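Local coordinates for cobalamin biosynthesis protein CobN (Mycobacterium tuberculosis, PDB 7C6O) that probably serves as the large catalytic subunit of cobaltochelatase, which inserts cobalt into the corrin ring during cobalamin biosynthesis, at residues G1136-G1139 with A1140-M1143. Residues are numbered along the deposited sequence; the frame is centred on the assembly and turned at random. Where two conformers were deposited one is given.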
ATOM      1  N   GLY A1136     -13.007 -17.590 -19.433  1.00 15.76           N
ATOM      2  CA  GLY A1136     -13.652 -16.709 -20.397  1.00 16.08           C
ATOM      3  C   GLY A1136     -12.874 -15.441 -20.695  1.00 14.49           C
ATOM      4  O   GLY A1136     -11.666 -15.465 -20.951  1.00 16.99           O
ATOM      5  N   TYR A1137     -13.590 -14.311 -20.658  1.00 14.71           N
ATOM      6  CA  TYR A1137     -13.019 -13.025 -21.055  1.00 14.83           C
ATOM      7  C   TYR A1137     -11.751 -12.710 -20.270  1.00 16.25           C
ATOM      8  O   TYR A1137     -10.731 -12.316 -20.849  1.00 14.10           O
ATOM      9  CB  TYR A1137     -14.063 -11.919 -20.868  1.00 15.62           C
ATOM     10  CG  TYR A1137     -13.556 -10.509 -21.106  1.00 16.43           C
ATOM     11  CD1 TYR A1137     -12.957  -9.782 -20.086  1.00 16.86           C
ATOM     12  CD2 TYR A1137     -13.698  -9.896 -22.346  1.00 18.70           C
ATOM     13  CE1 TYR A1137     -12.498  -8.499 -20.295  1.00 15.06           C
ATOM     14  CE2 TYR A1137     -13.244  -8.604 -22.563  1.00 18.98           C
ATOM     15  CZ  TYR A1137     -12.642  -7.912 -21.531  1.00 19.80           C
ATOM     16  OH  TYR A1137     -12.184  -6.627 -21.733  1.00 20.88           O
ATOM     17  N   LYS A1138     -11.796 -12.874 -18.947  1.00 13.57           N
ATOM     18  CA  LYS A1138     -10.657 -12.487 -18.119  1.00 15.32           C
ATOM     19  C   LYS A1138      -9.482 -13.440 -18.308  1.00 13.50           C
ATOM     20  O   LYS A1138      -8.322 -13.016 -18.277  1.00 14.55           O
ATOM     21  CB  LYS A1138     -11.075 -12.424 -16.651  1.00 15.22           C
ATOM     22  CG  LYS A1138     -10.020 -11.838 -15.721  1.00 16.02           C
ATOM     23  CD  LYS A1138      -9.539 -10.477 -16.204  1.00 17.43           C
ATOM     24  CE  LYS A1138      -8.802  -9.726 -15.104  1.00 20.68           C
ATOM     25  NZ  LYS A1138      -7.768 -10.566 -14.441  1.00 21.73           N
ATOM     26  N   GLY A1139      -9.759 -14.731 -18.503  1.00 15.71           N
ATOM     27  CA  GLY A1139      -8.687 -15.656 -18.829  1.00 15.79           C
ATOM     28  C   GLY A1139      -7.977 -15.280 -20.116  1.00 15.77           C
ATOM     29  O   GLY A1139      -6.747 -15.312 -20.191  1.00 14.29           O
ATOM     30  N   ALA A1140      -8.746 -14.906 -21.140  1.00 14.47           N
ATOM     31  CA  ALA A1140      -8.157 -14.425 -22.385  1.00 15.20           C
ATOM     32  C   ALA A1140      -7.409 -13.116 -22.169  1.00 16.24           C
ATOM     33  O   ALA A1140      -6.352 -12.889 -22.771  1.00 16.12           O
ATOM     34  CB  ALA A1140      -9.250 -14.250 -23.438  1.00 11.77           C
ATOM     35  N   PHE A1141      -7.953 -12.245 -21.316  1.00 12.82           N
ATOM     36  CA  PHE A1141      -7.286 -10.994 -20.964  1.00 16.33           C
ATOM     37  C   PHE A1141      -5.893 -11.250 -20.400  1.00 15.49           C
ATOM     38  O   PHE A1141      -4.935 -10.553 -20.752  1.00 15.51           O
ATOM     39  CB  PHE A1141      -8.153 -10.233 -19.955  1.00 18.66           C
ATOM     40  CG  PHE A1141      -7.571  -8.922 -19.490  1.00 20.94           C
ATOM     41  CD1 PHE A1141      -6.606  -8.883 -18.494  1.00 21.26           C
ATOM     42  CD2 PHE A1141      -8.026  -7.725 -20.019  1.00 27.62           C
ATOM     43  CE1 PHE A1141      -6.081  -7.680 -18.060  1.00 26.38           C
ATOM     44  CE2 PHE A1141      -7.508  -6.519 -19.585  1.00 32.05           C
ATOM     45  CZ  PHE A1141      -6.534  -6.497 -18.605  1.00 29.98           C
ATOM     46  N   GLU A1142      -5.761 -12.238 -19.513  1.00 13.75           N
ATOM     47  CA  GLU A1142      -4.469 -12.505 -18.888  0.58 15.70           C
ATOM     48  C   GLU A1142      -3.452 -13.011 -19.904  1.00 12.41           C
ATOM     49  O   GLU A1142      -2.259 -12.710 -19.797  1.00 15.83           O
ATOM     50  CB  GLU A1142      -4.635 -13.508 -17.746  0.58 15.59           C
ATOM     51  CG  GLU A1142      -5.487 -12.998 -16.593  0.58 16.11           C
ATOM     52  CD  GLU A1142      -4.834 -11.850 -15.843  0.58 16.93           C
ATOM     53  OE1 GLU A1142      -3.589 -11.756 -15.860  0.58 18.51           O
ATOM     54  OE2 GLU A1142      -5.569 -11.038 -15.240  0.58 19.00           O
ATOM     55  N   MET A1143      -3.902 -13.792 -20.891  1.00 12.75           N
ATOM     56  CA  MET A1143      -2.989 -14.219 -21.946  1.00 13.66           C
ATOM     57  C   MET A1143      -2.490 -13.024 -22.747  1.00 14.30           C
ATOM     58  O   MET A1143      -1.292 -12.913 -23.036  1.00 13.78           O
ATOM     59  CB  MET A1143      -3.672 -15.235 -22.862  1.00 15.58           C
ATOM     60  CG  MET A1143      -3.984 -16.565 -22.199  1.00 18.93           C
ATOM     61  SD  MET A1143      -4.813 -17.693 -23.342  1.00 25.81           S
ATOM     62  CE  MET A1143      -5.089 -19.113 -22.295  1.00 29.66           C
TER
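Four successive backbone bonds join G1136-G1139 to A1140-M1143, each from an amide to the carbonyl four residues earlier. A1140 N donates to G1136 O at 3.0 Å. F1141 N lies 2.8 Å from its acceptor, Y1137 O. The next bond in the series, from E1142 N to K1138 O, measures 2.9 Å. The last, from M1143 N to G1139 O, is weak, with the two atoms 3.3 Å apart.

The charged pair repeats this four-residue spacing in side chains. K1138 NZ forms a salt bridge with E1142 OE2; the modelled 2.4 Å is very short, and E1142 was deposited in two conformers, so the exact length is doubtful. The lysine chain bends at both chi2 (53°) and chi4 (49°), the second bend turning the ammonium to the glutamate. NZ is gripped further by the carbonyls of A386 and L389, which gives this buried charge three oxygen partners.

Nonpolar contact across the segments comes from the lysine methylenes. K1138 CD lies 4.0 Å from F1141 CB and equally near F1141 CD1, meeting the ring obliquely. K1138 CE follows at 4.1 Å from F1141 CD1, so two consecutive methylenes pass beside the same ring atom before the chain ends in its ammonium. On another part of the helix surface, A1140 touches F1181 and M1182 of helix 1176-1185, while M1143 packs on helix 1126-1132.

The i to i+4 amide bonds are those of an alpha-helix, and the Lys-Glu pair is a common i to i+4 salt bridge on such a helix; both lie in the N-terminal part of helix 1136-1157, which is buried here against neighbouring helices.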